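Local coordinates for blue-light-activated histidine kinase 2 (Erythrobacter litoralis HTCC2594, PDB 4R39), which transfers phosphate from ATP to protein histidine, as the kinase part of a blue-light photoreceptor involved in increased bacterial virulence upon exposure to light, at residues L58-E63 / V130-T135; A97-D102 / N136-A141; G105-N110 / G148-R153. All blocks are in the same frame, centred on the assembly; numbering follows the deposited sequence.

Taken together, the three interactions trace a path from the histidine kinase's helical part into its ATP-binding domain. The first segments, 58-63, 97-102 and 105-110, come in the same order as their partners 130-135, 136-141 and 148-153, so all three pairings interlock along the chain. Helix 120-140 serves interactions 1 and 2, whose centres lie about 9 Å apart; interaction 3 belongs to the mixed sheet beneath it, its centre about 9 Å from that of interaction 2 and about 16 Å from that of interaction 1. Leu-134 and Leu-138 pack down onto the sheet, while Glu-132 and Asn-136 belong to the nucleotide pocket. One helix thus joins scaffold and site.

Interaction 1: L58-E63 / V130-T135; sequences LSRRVE and VSEVLT. With ANP (phosphoaminophosphonic acid-adenylate ester), chain F.
Arg-60 and Arg-61 of helix 58-75 reach together for Glu-132 on helix 120-140, and charge carries most of this contact. The two helix segments run roughly antiparallel, 141° between their directions, with axes 10.5 Å apart at closest, a gap that long side chains have to bridge. Arg-61 does so with a chain extended from CG to NE: its NE donates to Glu-132 OE2 over 2.9 Å, near the guanidinium plane and to the lone pair of OE2 on the side of the other oxygen. A weak second bond from Arg-61 NH2 to Glu-132 OE1, 3.4 Å long, makes the grip two-pronged. Arg-60 approaches the same OE2 with NH1, also weakly, its guanidinium turned 70° from the carboxylate plane. Two salt bridges therefore converge on one oxygen of the buried Glu-132, holding it from two directions and so fixing where the carboxylate lies.

Hydrogen bonding outside the carboxylate is sparser. Arg-60 bends at its third torsion (62°), and its NE donates to Ser-131 OG at 3.0 Å, somewhat tilted from the guanidinium plane. Arg-61 NH2 also reaches the nucleotide, with a weak bond to O1G of the γ-phosphate at 3.3 Å.

Glu-132 lies one helical turn before Asn-136, the spacing expected of the N box of a Bergerat-fold kinase. The salt-bridge network thus connects helix 58-75 to the γ-phosphate end of the ATP site.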
loop_
_atom_site.group_PDB
_atom_site.type_symbol
_atom_site.label_atom_id
_atom_site.label_comp_id
_atom_site.label_asym_id
_atom_site.label_seq_id
_atom_site.Cartn_x
_atom_site.Cartn_y
_atom_site.Cartn_z
ATOM N N LEU A 58 5.825 -1.755 -10.976
ATOM C CA LEU A 58 5.961 -3.173 -10.643
ATOM C C LEU A 58 6.926 -3.404 -9.476
ATOM O O LEU A 58 6.592 -4.096 -8.519
ATOM C CB LEU A 58 6.405 -3.993 -11.863
ATOM C CG LEU A 58 6.612 -5.490 -11.592
ATOM C CD1 LEU A 58 5.331 -6.137 -11.081
ATOM C CD2 LEU A 58 7.122 -6.223 -12.831
ATOM N N SER A 59 8.117 -2.818 -9.569
ATOM C CA SER A 59 9.160 -2.991 -8.555
ATOM C C SER A 59 8.641 -2.607 -7.184
ATOM O O SER A 59 8.970 -3.214 -6.165
ATOM C CB SER A 59 10.345 -2.086 -8.875
ATOM O OG SER A 59 11.564 -2.724 -8.553
ATOM N N ARG A 60 7.824 -1.573 -7.191
ATOM C CA ARG A 60 7.286 -0.979 -5.993
ATOM C C ARG A 60 6.299 -1.923 -5.322
ATOM O O ARG A 60 6.235 -2.014 -4.099
ATOM C CB ARG A 60 6.550 0.269 -6.424
ATOM C CG ARG A 60 6.692 1.452 -5.532
ATOM C CD ARG A 60 5.586 2.393 -5.872
ATOM N NE ARG A 60 4.319 1.722 -5.598
ATOM C CZ ARG A 60 3.210 1.824 -6.320
ATOM N NH1 ARG A 60 2.150 1.126 -5.952
ATOM N NH2 ARG A 60 3.133 2.612 -7.387
ATOM N N ARG A 61 5.518 -2.611 -6.144
ATOM C CA ARG A 61 4.477 -3.500 -5.655
ATOM C C ARG A 61 5.099 -4.803 -5.184
ATOM O O ARG A 61 4.656 -5.393 -4.197
ATOM C CB ARG A 61 3.435 -3.733 -6.751
ATOM C CG ARG A 61 2.723 -2.447 -7.133
ATOM C CD ARG A 61 1.732 -2.608 -8.264
ATOM N NE ARG A 61 1.079 -1.331 -8.550
ATOM C CZ ARG A 61 0.746 -0.893 -9.760
ATOM N NH1 ARG A 61 1.002 -1.619 -10.845
ATOM N NH2 ARG A 61 0.154 0.287 -9.889
ATOM N N VAL A 62 6.137 -5.243 -5.884
ATOM C CA VAL A 62 6.908 -6.391 -5.435
ATOM C C VAL A 62 7.498 -6.098 -4.059
ATOM O O VAL A 62 7.394 -6.918 -3.152
ATOM C CB VAL A 62 8.020 -6.757 -6.442
ATOM C CG1 VAL A 62 9.024 -7.730 -5.826
ATOM C CG2 VAL A 62 7.404 -7.356 -7.695
ATOM N N GLU A 63 8.097 -4.924 -3.898
ATOM C CA GLU A 63 8.719 -4.574 -2.626
ATOM C C GLU A 63 7.718 -4.557 -1.465
ATOM O O GLU A 63 8.046 -4.987 -0.361
ATOM C CB GLU A 63 9.453 -3.232 -2.716
ATOM C CG GLU A 63 10.118 -2.830 -1.408
ATOM C CD GLU A 63 11.496 -2.231 -1.599
ATOM O OE1 GLU A 63 11.672 -1.415 -2.530
ATOM O OE2 GLU A 63 12.406 -2.579 -0.813
ATOM N N VAL A 130 -1.145 2.093 0.741
ATOM C CA VAL A 130 -0.244 3.186 1.079
ATOM C C VAL A 130 0.812 3.345 -0.002
ATOM O O VAL A 130 1.242 4.457 -0.302
ATOM C CB VAL A 130 0.430 2.953 2.449
ATOM C CG1 VAL A 130 1.542 3.964 2.702
ATOM C CG2 VAL A 130 -0.606 3.037 3.549
ATOM N N SER A 131 1.227 2.234 -0.592
ATOM C CA SER A 131 2.215 2.289 -1.653
ATOM C C SER A 131 1.641 3.059 -2.839
ATOM O O SER A 131 2.294 3.938 -3.380
ATOM C CB SER A 131 2.641 0.885 -2.079
ATOM O OG SER A 131 3.895 0.926 -2.740
ATOM N N GLU A 132 0.408 2.738 -3.223
ATOM C CA GLU A 132 -0.247 3.393 -4.352
ATOM C C GLU A 132 -0.382 4.895 -4.165
ATOM O O GLU A 132 -0.012 5.678 -5.040
ATOM C CB GLU A 132 -1.652 2.822 -4.558
ATOM C CG GLU A 132 -1.694 1.405 -5.080
ATOM C CD GLU A 132 -0.844 1.210 -6.311
ATOM O OE1 GLU A 132 -0.773 2.134 -7.154
ATOM O OE2 GLU A 132 -0.211 0.137 -6.425
ATOM N N VAL A 133 -0.930 5.290 -3.024
ATOM C CA VAL A 133 -1.260 6.684 -2.793
ATOM C C VAL A 133 -0.008 7.513 -2.540
ATOM O O VAL A 133 0.092 8.652 -2.995
ATOM C CB VAL A 133 -2.230 6.839 -1.608
ATOM C CG1 VAL A 133 -2.592 8.303 -1.403
ATOM C CG2 VAL A 133 -3.483 6.009 -1.846
ATOM N N LEU A 134 0.943 6.947 -1.807
ATOM C CA LEU A 134 2.150 7.682 -1.460
ATOM C C LEU A 134 3.044 7.878 -2.680
ATOM O O LEU A 134 3.628 8.942 -2.861
ATOM C CB LEU A 134 2.926 6.970 -0.356
ATOM C CG LEU A 134 4.123 7.759 0.173
ATOM C CD1 LEU A 134 3.647 8.957 0.977
ATOM C CD2 LEU A 134 5.027 6.875 1.006
ATOM N N THR A 135 3.159 6.846 -3.509
ATOM C CA THR A 135 3.935 6.956 -4.732
ATOM C C THR A 135 3.325 8.038 -5.595
ATOM O O THR A 135 4.030 8.827 -6.220
ATOM C CB THR A 135 3.925 5.660 -5.535
ATOM O OG1 THR A 135 4.124 4.557 -4.653
ATOM C CG2 THR A 135 5.022 5.682 -6.587
HETATM P PG ANP F . 0.248 3.707 -11.818
HETATM O O1G ANP F . -0.359 2.447 -12.339
HETATM O O2G ANP F . -0.449 4.116 -10.467
HETATM O O3G ANP F . 1.784 3.456 -11.543
HETATM P PB ANP F . -0.755 6.278 -12.348
HETATM O O1B ANP F . -0.641 7.407 -13.316
HETATM O O2B ANP F . -0.114 6.722 -10.996
HETATM N N3B ANP F . 0.048 4.937 -12.965
HETATM P PA ANP F . -3.076 6.339 -10.860
HETATM O O1A ANP F . -2.386 5.916 -9.622
HETATM O O2A ANP F . -4.486 5.760 -11.013
HETATM O O3A ANP F . -2.262 5.904 -12.158
HETATM O "O5'" ANP F . -3.119 7.911 -10.906
HETATM C "C5'" ANP F . -4.080 8.565 -11.748
HETATM C "C4'" ANP F . -3.593 9.947 -12.104
HETATM O "O4'" ANP F . -4.021 10.883 -11.093
HETATM C "C3'" ANP F . -2.083 10.135 -12.196
HETATM O "O3'" ANP F . -1.603 9.772 -13.485
HETATM C "C2'" ANP F . -1.924 11.630 -11.934
HETATM O "O2'" ANP F . -2.107 12.386 -13.126
HETATM C "C1'" ANP F . -3.060 11.912 -10.941
HETATM N N9 ANP F . -2.652 11.944 -9.541
HETATM C C8 ANP F . -2.696 10.908 -8.642
HETATM N N7 ANP F . -2.280 11.225 -7.441
HETATM C C5 ANP F . -1.937 12.565 -7.556
HETATM C C6 ANP F . -1.426 13.495 -6.631
HETATM N N6 ANP F . -1.157 13.205 -5.356
HETATM N N1 ANP F . -1.199 14.753 -7.067
HETATM C C2 ANP F . -1.467 15.050 -8.343
HETATM N N3 ANP F . -1.950 14.258 -9.303
HETATM C C4 ANP F . -2.165 13.020 -8.842
#

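Interaction 2: A97-D102 / N136-A141; sequences AINHID and NALQHA. With MG (magnesium ion), chain E; ANP (phosphoaminophosphonic acid-adenylate ester), chain F.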
loop_
_atom_site.group_PDB
_atom_site.type_symbol
_atom_site.label_atom_id
_atom_site.label_comp_id
_atom_site.label_asym_id
_atom_site.label_seq_id
_atom_site.Cartn_x
_atom_site.Cartn_y
_atom_site.Cartn_z
ATOM N N ALA A 97 11.275 3.192 1.653
ATOM C CA ALA A 97 11.718 2.726 0.349
ATOM C C ALA A 97 11.267 3.715 -0.718
ATOM O O ALA A 97 12.031 4.084 -1.605
ATOM C CB ALA A 97 11.160 1.340 0.064
ATOM N N ILE A 98 10.019 4.155 -0.607
ATOM C CA ILE A 98 9.434 5.042 -1.599
ATOM C C ILE A 98 10.121 6.408 -1.621
ATOM O O ILE A 98 10.481 6.893 -2.691
ATOM C CB ILE A 98 7.914 5.184 -1.377
ATOM C CG1 ILE A 98 7.228 3.860 -1.719
ATOM C CG2 ILE A 98 7.332 6.302 -2.235
ATOM C CD1 ILE A 98 5.825 3.738 -1.180
ATOM N N ASN A 99 10.309 7.031 -0.462
ATOM C CA ASN A 99 10.998 8.318 -0.433
ATOM C C ASN A 99 12.445 8.175 -0.891
ATOM O O ASN A 99 12.992 9.063 -1.537
ATOM C CB ASN A 99 10.958 8.955 0.956
ATOM C CG ASN A 99 11.349 10.424 0.931
ATOM O OD1 ASN A 99 11.165 11.102 -0.078
ATOM N ND2 ASN A 99 11.893 10.922 2.036
ATOM N N HIS A 100 13.070 7.052 -0.562
ATOM C CA HIS A 100 14.446 6.822 -0.978
ATOM C C HIS A 100 14.569 6.722 -2.500
ATOM O O HIS A 100 15.464 7.324 -3.091
ATOM C CB HIS A 100 15.004 5.562 -0.327
ATOM C CG HIS A 100 16.482 5.411 -0.488
ATOM N ND1 HIS A 100 17.067 4.245 -0.934
ATOM C CD2 HIS A 100 17.497 6.282 -0.273
ATOM C CE1 HIS A 100 18.377 4.402 -0.977
ATOM N NE2 HIS A 100 18.664 5.630 -0.582
ATOM N N ILE A 101 13.676 5.961 -3.126
ATOM C CA ILE A 101 13.707 5.774 -4.577
ATOM C C ILE A 101 13.064 6.939 -5.320
ATOM O O ILE A 101 13.671 7.522 -6.215
ATOM C CB ILE A 101 12.979 4.469 -5.002
ATOM C CG1 ILE A 101 13.652 3.244 -4.384
ATOM C CG2 ILE A 101 12.954 4.319 -6.526
ATOM C CD1 ILE A 101 15.133 3.127 -4.690
ATOM N N ASP A 102 11.831 7.263 -4.951
ATOM C CA ASP A 102 11.021 8.204 -5.715
ATOM C C ASP A 102 11.072 9.624 -5.155
ATOM O O ASP A 102 10.425 10.528 -5.686
ATOM C CB ASP A 102 9.572 7.716 -5.766
ATOM C CG ASP A 102 9.419 6.427 -6.554
ATOM O OD1 ASP A 102 10.119 6.264 -7.579
ATOM O OD2 ASP A 102 8.600 5.576 -6.147
ATOM N N ASN A 136 1.999 8.059 -5.624
ATOM C CA ASN A 136 1.275 9.046 -6.399
ATOM C C ASN A 136 1.655 10.451 -5.980
ATOM O O ASN A 136 1.833 11.327 -6.825
ATOM C CB ASN A 136 -0.233 8.842 -6.255
ATOM C CG ASN A 136 -0.776 7.816 -7.224
ATOM O OD1 ASN A 136 -0.061 7.332 -8.107
ATOM N ND2 ASN A 136 -2.051 7.483 -7.075
ATOM N N ALA A 137 1.789 10.663 -4.676
ATOM C CA ALA A 137 2.181 11.967 -4.167
ATOM C C ALA A 137 3.540 12.366 -4.724
ATOM O O ALA A 137 3.681 13.415 -5.346
ATOM C CB ALA A 137 2.219 11.952 -2.654
ATOM N N LEU A 138 4.540 11.516 -4.522
ATOM C CA LEU A 138 5.898 11.846 -4.942
ATOM C C LEU A 138 6.071 11.891 -6.458
ATOM O O LEU A 138 6.897 12.646 -6.965
ATOM C CB LEU A 138 6.896 10.874 -4.317
ATOM C CG LEU A 138 6.994 11.078 -2.805
ATOM C CD1 LEU A 138 7.553 9.848 -2.127
ATOM C CD2 LEU A 138 7.838 12.305 -2.487
ATOM N N GLN A 139 5.295 11.091 -7.179
ATOM C CA GLN A 139 5.415 11.026 -8.631
ATOM C C GLN A 139 4.708 12.181 -9.326
ATOM O O GLN A 139 5.206 12.707 -10.316
ATOM C CB GLN A 139 4.838 9.716 -9.164
ATOM C CG GLN A 139 5.768 8.526 -9.050
ATOM C CD GLN A 139 5.149 7.260 -9.614
ATOM O OE1 GLN A 139 3.959 7.227 -9.944
ATOM N NE2 GLN A 139 5.952 6.209 -9.723
ATOM N N HIS A 140 3.551 12.571 -8.804
ATOM C CA HIS A 140 2.643 13.456 -9.529
ATOM C C HIS A 140 2.444 14.832 -8.891
ATOM O O HIS A 140 2.273 15.820 -9.599
ATOM C CB HIS A 140 1.276 12.784 -9.680
ATOM C CG HIS A 140 1.329 11.435 -10.329
ATOM N ND1 HIS A 140 1.796 11.241 -11.611
ATOM C CD2 HIS A 140 0.954 10.214 -9.877
ATOM C CE1 HIS A 140 1.715 9.958 -11.920
ATOM N NE2 HIS A 140 1.206 9.314 -10.885
ATOM N N ALA A 141 2.458 14.900 -7.564
ATOM C CA ALA A 141 2.037 16.116 -6.872
ATOM C C ALA A 141 2.990 17.291 -7.059
ATOM O O ALA A 141 2.613 18.434 -6.793
ATOM C CB ALA A 141 1.842 15.847 -5.387
HETATM MG MG MG E . -0.365 5.614 -9.158
HETATM P PG ANP F . 0.248 3.707 -11.818
HETATM O O1G ANP F . -0.359 2.447 -12.339
HETATM O O2G ANP F . -0.449 4.116 -10.467
HETATM O O3G ANP F . 1.784 3.456 -11.543
HETATM P PB ANP F . -0.755 6.278 -12.348
HETATM O O1B ANP F . -0.641 7.407 -13.316
HETATM O O2B ANP F . -0.114 6.722 -10.996
HETATM N N3B ANP F . 0.048 4.937 -12.965
HETATM P PA ANP F . -3.076 6.339 -10.860
HETATM O O1A ANP F . -2.386 5.916 -9.622
HETATM O O2A ANP F . -4.486 5.760 -11.013
HETATM O O3A ANP F . -2.262 5.904 -12.158
HETATM O "O5'" ANP F . -3.119 7.911 -10.906
HETATM C "C5'" ANP F . -4.080 8.565 -11.748
HETATM C "C4'" ANP F . -3.593 9.947 -12.104
HETATM O "O4'" ANP F . -4.021 10.883 -11.093
HETATM C "C3'" ANP F . -2.083 10.135 -12.196
HETATM O "O3'" ANP F . -1.603 9.772 -13.485
HETATM C "C2'" ANP F . -1.924 11.630 -11.934
HETATM O "O2'" ANP F . -2.107 12.386 -13.126
HETATM C "C1'" ANP F . -3.060 11.912 -10.941
HETATM N N9 ANP F . -2.652 11.944 -9.541
HETATM C C8 ANP F . -2.696 10.908 -8.642
HETATM N N7 ANP F . -2.280 11.225 -7.441
HETATM C C5 ANP F . -1.937 12.565 -7.556
HETATM C C6 ANP F . -1.426 13.495 -6.631
HETATM N N6 ANP F . -1.157 13.205 -5.356
HETATM N N1 ANP F . -1.199 14.753 -7.067
HETATM C C2 ANP F . -1.467 15.050 -8.343
HETATM N N3 ANP F . -1.950 14.258 -9.303
HETATM C C4 ANP F . -2.165 13.020 -8.842
HETATM O O HOH W 1 1.686 5.369 -9.294
HETATM O O HOH W 2 -0.583 4.769 -7.281
#
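Atom O2B of the nucleotide's β-phosphate is gripped by magnesium and by His-140, whose NE2 donates to it over 2.9 Å; His-140 shares its helix with Leu-138, which packs against Ile-98 of helix 87-102. The histidine ring is held between two saturated carbons: Gln-139 CB lies over the centre of one face, and the ribose carbon C2' over the opposite face. Asn-136 divides its amide between metal and phosphate. Its OD1 binds magnesium at 2.0 Å, while its ND2 donates to O1A of the α-phosphate at 3.0 Å; O1A is itself a ligand of the ion. O2G and two waters complete six-fold coordination, and Gln-139 OE1 takes a hydrogen bond from one of those waters at 3.0 Å, a second-shell link.

No hydrogen bond joins the two helix segments, which run nearly parallel, 12° apart. Leu-138 supplies the apolar surface: its second torsion (159°) stretches CD1 away from the backbone to meet Ile-98 CG2 at 3.6 Å and approach the backbone of Asn-99. Leu-138 CB lies 3.8 Å from Asp-102 O, at the end of helix 87-102.

Helix 120-140 accordingly has two chemically distinct sides here, one mainly apolar, through Leu-138, and one polar for the nucleotide. With one oxygen from each phosphate on magnesium, the ion would offset part of the imidotriphosphate chain's charge and is consistent with its curled shape.

Interaction 3: G105-N110 / G148-R153; sequences GAIKVN and GVVQLR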
loop_
_atom_site.group_PDB
_atom_site.type_symbol
_atom_site.label_atom_id
_atom_site.label_comp_id
_atom_site.label_asym_id
_atom_site.label_seq_id
_atom_site.Cartn_x
_atom_site.Cartn_y
_atom_site.Cartn_z
ATOM N N GLY A 105 15.051 16.226 -3.874
ATOM C CA GLY A 105 15.431 17.347 -3.040
ATOM C C GLY A 105 14.262 18.286 -2.842
ATOM O O GLY A 105 13.436 18.452 -3.737
ATOM N N ALA A 106 14.185 18.862 -1.646
ATOM C CA ALA A 106 13.184 19.870 -1.297
ATOM C C ALA A 106 11.783 19.304 -1.052
ATOM O O ALA A 106 10.867 20.064 -0.725
ATOM C CB ALA A 106 13.142 20.992 -2.348
ATOM N N ILE A 107 11.614 17.987 -1.206
ATOM C CA ILE A 107 10.351 17.331 -0.849
ATOM C C ILE A 107 10.475 16.617 0.489
ATOM O O ILE A 107 11.196 15.630 0.607
ATOM C CB ILE A 107 9.898 16.272 -1.873
ATOM C CG1 ILE A 107 9.932 16.823 -3.302
ATOM C CG2 ILE A 107 8.492 15.785 -1.520
ATOM C CD1 ILE A 107 8.907 17.909 -3.585
ATOM N N LYS A 108 9.759 17.115 1.488
ATOM C CA LYS A 108 9.768 16.513 2.811
ATOM C C LYS A 108 8.708 15.431 2.919
ATOM O O LYS A 108 7.541 15.668 2.599
ATOM C CB LYS A 108 9.506 17.582 3.872
ATOM C CG LYS A 108 9.545 17.061 5.297
ATOM C CD LYS A 108 9.404 18.185 6.302
ATOM C CE LYS A 108 7.971 18.676 6.391
ATOM N NZ LYS A 108 7.848 19.791 7.370
ATOM N N VAL A 109 9.116 14.246 3.372
ATOM C CA VAL A 109 8.166 13.177 3.672
ATOM C C VAL A 109 8.160 12.834 5.162
ATOM O O VAL A 109 9.093 12.218 5.672
ATOM C CB VAL A 109 8.463 11.904 2.868
ATOM C CG1 VAL A 109 7.371 10.865 3.116
ATOM C CG2 VAL A 109 8.571 12.229 1.385
ATOM N N ASN A 110 7.093 13.240 5.847
ATOM C CA ASN A 110 6.882 12.880 7.243
ATOM C C ASN A 110 6.106 11.569 7.361
ATOM O O ASN A 110 5.249 11.277 6.530
ATOM C CB ASN A 110 6.124 13.993 7.972
ATOM C CG ASN A 110 7.037 15.091 8.483
ATOM O OD1 ASN A 110 8.195 14.850 8.816
ATOM N ND2 ASN A 110 6.513 16.309 8.552
ATOM N N GLY A 148 7.944 20.731 -1.724
ATOM C CA GLY A 148 6.679 20.143 -1.333
ATOM C C GLY A 148 6.760 19.405 -0.014
ATOM O O GLY A 148 7.840 19.240 0.559
ATOM N N VAL A 149 5.602 18.969 0.468
ATOM C CA VAL A 149 5.520 18.178 1.686
ATOM C C VAL A 149 4.535 17.040 1.478
ATOM O O VAL A 149 3.453 17.239 0.937
ATOM C CB VAL A 149 5.061 19.032 2.890
ATOM C CG1 VAL A 149 4.938 18.176 4.151
ATOM C CG2 VAL A 149 6.025 20.188 3.123
ATOM N N VAL A 150 4.927 15.846 1.899
ATOM C CA VAL A 150 4.006 14.724 1.976
ATOM C C VAL A 150 3.978 14.248 3.417
ATOM O O VAL A 150 5.015 14.160 4.068
ATOM C CB VAL A 150 4.412 13.549 1.065
ATOM C CG1 VAL A 150 3.347 12.468 1.104
ATOM C CG2 VAL A 150 4.613 14.023 -0.361
ATOM N N GLN A 151 2.787 13.955 3.915
ATOM C CA GLN A 151 2.647 13.405 5.252
ATOM C C GLN A 151 1.846 12.118 5.202
ATOM O O GLN A 151 0.738 12.093 4.685
ATOM C CB GLN A 151 1.974 14.417 6.177
ATOM C CG GLN A 151 2.629 15.789 6.136
ATOM C CD GLN A 151 2.524 16.529 7.454
ATOM O OE1 GLN A 151 3.505 16.637 8.198
ATOM N NE2 GLN A 151 1.337 17.056 7.746
ATOM N N LEU A 152 2.435 11.049 5.724
ATOM C CA LEU A 152 1.738 9.786 5.908
ATOM C C LEU A 152 1.417 9.623 7.389
ATOM O O LEU A 152 2.307 9.713 8.228
ATOM C CB LEU A 152 2.599 8.624 5.407
ATOM C CG LEU A 152 2.150 7.202 5.757
ATOM C CD1 LEU A 152 0.825 6.869 5.102
ATOM C CD2 LEU A 152 3.217 6.190 5.353
ATOM N N ARG A 153 0.144 9.409 7.704
ATOM C CA ARG A 153 -0.291 9.140 9.073
ATOM C C ARG A 153 -1.083 7.850 9.119
ATOM O O ARG A 153 -1.808 7.519 8.185
ATOM C CB ARG A 153 -1.185 10.259 9.606
ATOM C CG ARG A 153 -0.460 11.424 10.231
ATOM C CD ARG A 153 -1.434 12.540 10.581
ATOM N NE ARG A 153 -0.985 13.814 10.024
ATOM C CZ ARG A 153 -1.542 14.436 8.988
ATOM N NH1 ARG A 153 -2.607 13.933 8.371
ATOM N NH2 ARG A 153 -1.034 15.590 8.570
HETATM O O HOH W 3 4.669 19.760 7.519
#
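Strand 107-113 pairs in parallel with strand 148-156, in a register that sets Ile-107 beside Gly-148 and Asn-110 beside Gln-151. Five backbone hydrogen bonds join them. Lys-108 uses both its polar backbone atoms, N donating to Gly-148 O and O accepting from Val-150 N at 2.7 Å; Asn-110 repeats this two residues on, with Val-150 O and Leu-152 N.

On the face bearing Lys-108 and Asn-110 the contacts are mixed, polar at Asn-110 and aliphatic along the Lys-108 chain. Asn-110 ND2 donates to Gln-151 OE1 at 3.0 Å, an almost straight bond (165°) lying in the carbonyl plane, although the two amides are turned 48° from each other. Lys-108 runs alongside Val-149: a bend at the third torsion (76°) lays its CE 3.8 Å from Val-149 CG1, and NZ beyond it donates to a water at 3.2 Å, which in turn makes a weak bond to Gln-151 OE1.

The other face is apolar. Ile-107 folds CD1 over Gly-148, which has no side chain there, reaching its N at 3.5 Å. Farther along, Val-109 CG2 and Val-150 CB approach at 4.4 Å.

Helix 120-140 lies over this apolar face, Leu-138 touching Ile-107 and Val-109, and Leu-134 touching Val-150. The strands and that helix form a beta-alpha-beta crossover at one edge of the mixed sheet, with strand 161-168 next to 148-156 on its other flank.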